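Local atomic coordinates of NBS-LRR class disease resistance protein (Oryza sativa subsp. japonica, PDB entry 6FU9), a protein that probably acts as an intracellular immune receptor of rice, its small heavy-metal-associated-like (HMA) domain probably serving to recognise pathogen effector proteins. Residues 58-61 / 62-66. Residues are numbered along the deposited sequence; the frame is centred on the assembly and turned at random.
Sequences NLVS and ALRKK
Arg64 runs back along helix 56-66 over Val60, one turn earlier, and each part of its side chain meets that residue. CB stands 3.5 Å from Val60 O, and CG, set beside the backbone N and anti to the carbonyl carbon (chi1 -76°), comes to 3.3 Å from the same oxygen. CD still borders Val60 O. With the chain extended from CG to NE, the guanidinium then reaches the valine methyls: Val60 CG2 sits over the centre of one face, 3.6 Å above the plane, while Arg64 NH1 lies 3.9 Å from Val60 CG1. Outside these two turns, NE bonds to Ala70 O, tying the helix to the approach to strand 71-77.

Leu59 and Leu63 form an i/i+4 pair on the buried side, their side chains crossing at a slant, where Leu59 CG meets Leu63 CD1 at 4.1 Å. Both also touch Phe11 of strand 7-12 and Leu27 of helix 18-29, so the pair contributes to the core between the two helices and the antiparallel sheet of the ferredoxin-like, HMA-type fold. On the outer side the bent chain of Lys65 brings CE within 4.0 Å of Ser61 OG, a loose approach.

Four successive i/i+4 backbone bonds join 58-61 to 62-65: Leu63 N to Leu59 O is 2.9 Å with an N-H...O angle of 164°, whereas Lys65 N to Ser61 O is more bent, its N-H...O angle 145°. Leu59, Leu63 and the buried Val60, which also touches Phe11 and Phe72, make the apolar side; Arg64 lays its guanidinium against a Val60 methyl, and the NE bond to Ala70 O probably helps fix the rotation of that group.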
ATOM      1  N   ASN A  58      -6.370  13.002  11.419  1.00 24.58           N
ATOM      2  CA  ASN A  58      -5.503  13.332  12.540  1.00 22.52           C
ATOM      3  C   ASN A  58      -4.201  12.519  12.434  1.00 18.90           C
ATOM      4  O   ASN A  58      -3.158  13.034  12.801  1.00 22.82           O
ATOM      5  CB  ASN A  58      -6.225  13.123  13.895  1.00 23.79           C
ATOM      6  CG  ASN A  58      -6.865  14.409  14.450  1.00 30.26           C
ATOM      7  OD1 ASN A  58      -8.051  14.440  14.833  1.00 36.21           O
ATOM      8  ND2 ASN A  58      -6.072  15.449  14.554  1.00 32.89           N
ATOM      9  N   LEU A  59      -4.286  11.285  11.977  1.00 16.76           N
ATOM     10  CA  LEU A  59      -3.071  10.463  11.932  1.00 15.08           C
ATOM     11  C   LEU A  59      -2.028  11.022  10.967  1.00 15.14           C
ATOM     12  O   LEU A  59      -0.829  11.127  11.318  1.00 15.32           O
ATOM     13  CB  LEU A  59      -3.441   9.040  11.532  1.00 14.61           C
ATOM     14  CG  LEU A  59      -2.247   8.088  11.404  1.00 14.41           C
ATOM     15  CD1 LEU A  59      -1.356   8.077  12.632  1.00 15.83           C
ATOM     16  CD2 LEU A  59      -2.758   6.698  11.075  1.00 15.21           C
ATOM     17  N   VAL A  60      -2.430  11.456   9.774  1.00 15.77           N
ATOM     18  CA  VAL A  60      -1.479  12.049   8.887  1.00 15.97           C
ATOM     19  C   VAL A  60      -0.848  13.327   9.430  1.00 17.66           C
ATOM     20  O   VAL A  60       0.342  13.573   9.244  1.00 17.29           O
ATOM     21  CB  VAL A  60      -2.001  12.175   7.475  1.00 17.32           C
ATOM     22  CG1 VAL A  60      -2.968  13.366   7.348  1.00 19.68           C
ATOM     23  CG2 VAL A  60      -0.868  12.306   6.482  1.00 18.90           C
ATOM     24  N   SER A  61      -1.637  14.140  10.119  1.00 17.41           N
ATOM     25  CA  SER A  61      -1.132  15.332  10.749  1.00 19.15           C
ATOM     26  C   SER A  61      -0.066  15.008  11.792  1.00 17.92           C
ATOM     27  O   SER A  61       1.020  15.652  11.855  1.00 18.81           O
ATOM     28  CB  SER A  61      -2.329  16.132  11.348  1.00 23.19           C
ATOM     29  OG  SER A  61      -1.859  17.198  12.091  1.00 27.22           O
ATOM     30  N   ALA A  62      -0.349  14.005  12.615  1.00 16.97           N
ATOM     31  CA  ALA A  62       0.583  13.622  13.664  1.00 16.61           C
ATOM     32  C   ALA A  62       1.878  13.104  13.036  1.00 16.02           C
ATOM     33  O   ALA A  62       2.980  13.463  13.490  1.00 17.58           O
ATOM     34  CB  ALA A  62      -0.047  12.569  14.572  1.00 17.36           C
ATOM     35  N   LEU A  63       1.761  12.312  11.980  1.00 15.38           N
ATOM     36  CA  LEU A  63       2.974  11.806  11.294  1.00 14.71           C
ATOM     37  C   LEU A  63       3.787  12.919  10.725  1.00 15.96           C
ATOM     38  O   LEU A  63       5.064  12.897  10.817  1.00 17.07           O
ATOM     39  CB  LEU A  63       2.570  10.795  10.194  1.00 15.01           C
ATOM     40  CG  LEU A  63       2.084   9.457  10.705  1.00 15.13           C
ATOM     41  CD1 LEU A  63       1.364   8.682   9.621  1.00 16.52           C
ATOM     42  CD2 LEU A  63       3.189   8.618  11.278  1.00 17.01           C
ATOM     43  N   ARG A  64       3.162  13.943  10.164  1.00 16.24           N
ATOM     44  CA  ARG A  64       3.876  15.070   9.601  1.00 16.56           C
ATOM     45  C   ARG A  64       4.604  15.859  10.681  1.00 18.41           C
ATOM     46  O   ARG A  64       5.669  16.403  10.397  1.00 20.62           O
ATOM     47  CB  ARG A  64       2.856  15.933   8.825  1.00 17.59           C
ATOM     48  CG  ARG A  64       2.497  15.298   7.510  1.00 17.40           C
ATOM     49  CD  ARG A  64       1.371  16.013   6.816  1.00 20.13           C
ATOM     50  NE  ARG A  64       1.082  15.342   5.546  1.00 19.74           N
ATOM     51  CZ  ARG A  64      -0.058  15.477   4.843  1.00 22.33           C
ATOM     52  NH1 ARG A  64      -1.099  16.143   5.350  1.00 27.35           N
ATOM     53  NH2 ARG A  64      -0.193  14.858   3.694  1.00 22.29           N
ATOM     54  N   LYS A  65       4.050  15.953  11.885  1.00 17.10           N
ATOM     55  CA  LYS A  65       4.691  16.709  12.972  1.00 19.12           C
ATOM     56  C   LYS A  65       5.843  15.960  13.597  1.00 21.47           C
ATOM     57  O   LYS A  65       6.826  16.586  13.990  1.00 21.79           O
ATOM     58  CB  LYS A  65       3.654  17.075  14.062  1.00 21.65           C
ATOM     59  CG  LYS A  65       2.672  18.145  13.587  1.00 23.73           C
ATOM     60  CD  LYS A  65       1.717  18.675  14.666  1.00 31.15           C
ATOM     61  CE  LYS A  65       0.746  17.646  15.117  1.00 29.01           C
ATOM     62  NZ  LYS A  65      -0.246  18.318  16.004  1.00 22.54           N
ATOM     63  N   LYS A  66       5.756  14.624  13.641  1.00 19.76           N
ATOM     64  CA  LYS A  66       6.672  13.847  14.450  1.00 21.13           C
ATOM     65  C   LYS A  66       7.608  12.966  13.666  1.00 21.02           C
ATOM     66  O   LYS A  66       8.676  12.580  14.196  1.00 23.96           O
ATOM     67  CB  LYS A  66       5.855  13.013  15.446  1.00 26.69           C
ATOM     68  CG  LYS A  66       5.016  13.850  16.400  1.00 32.57           C
ATOM     69  CD  LYS A  66       4.035  12.986  17.177  1.00 42.30           C
ATOM     70  CE  LYS A  66       3.425  13.740  18.342  1.00 56.02           C
ATOM     71  NZ  LYS A  66       4.432  13.953  19.420  1.00 61.21           N
TER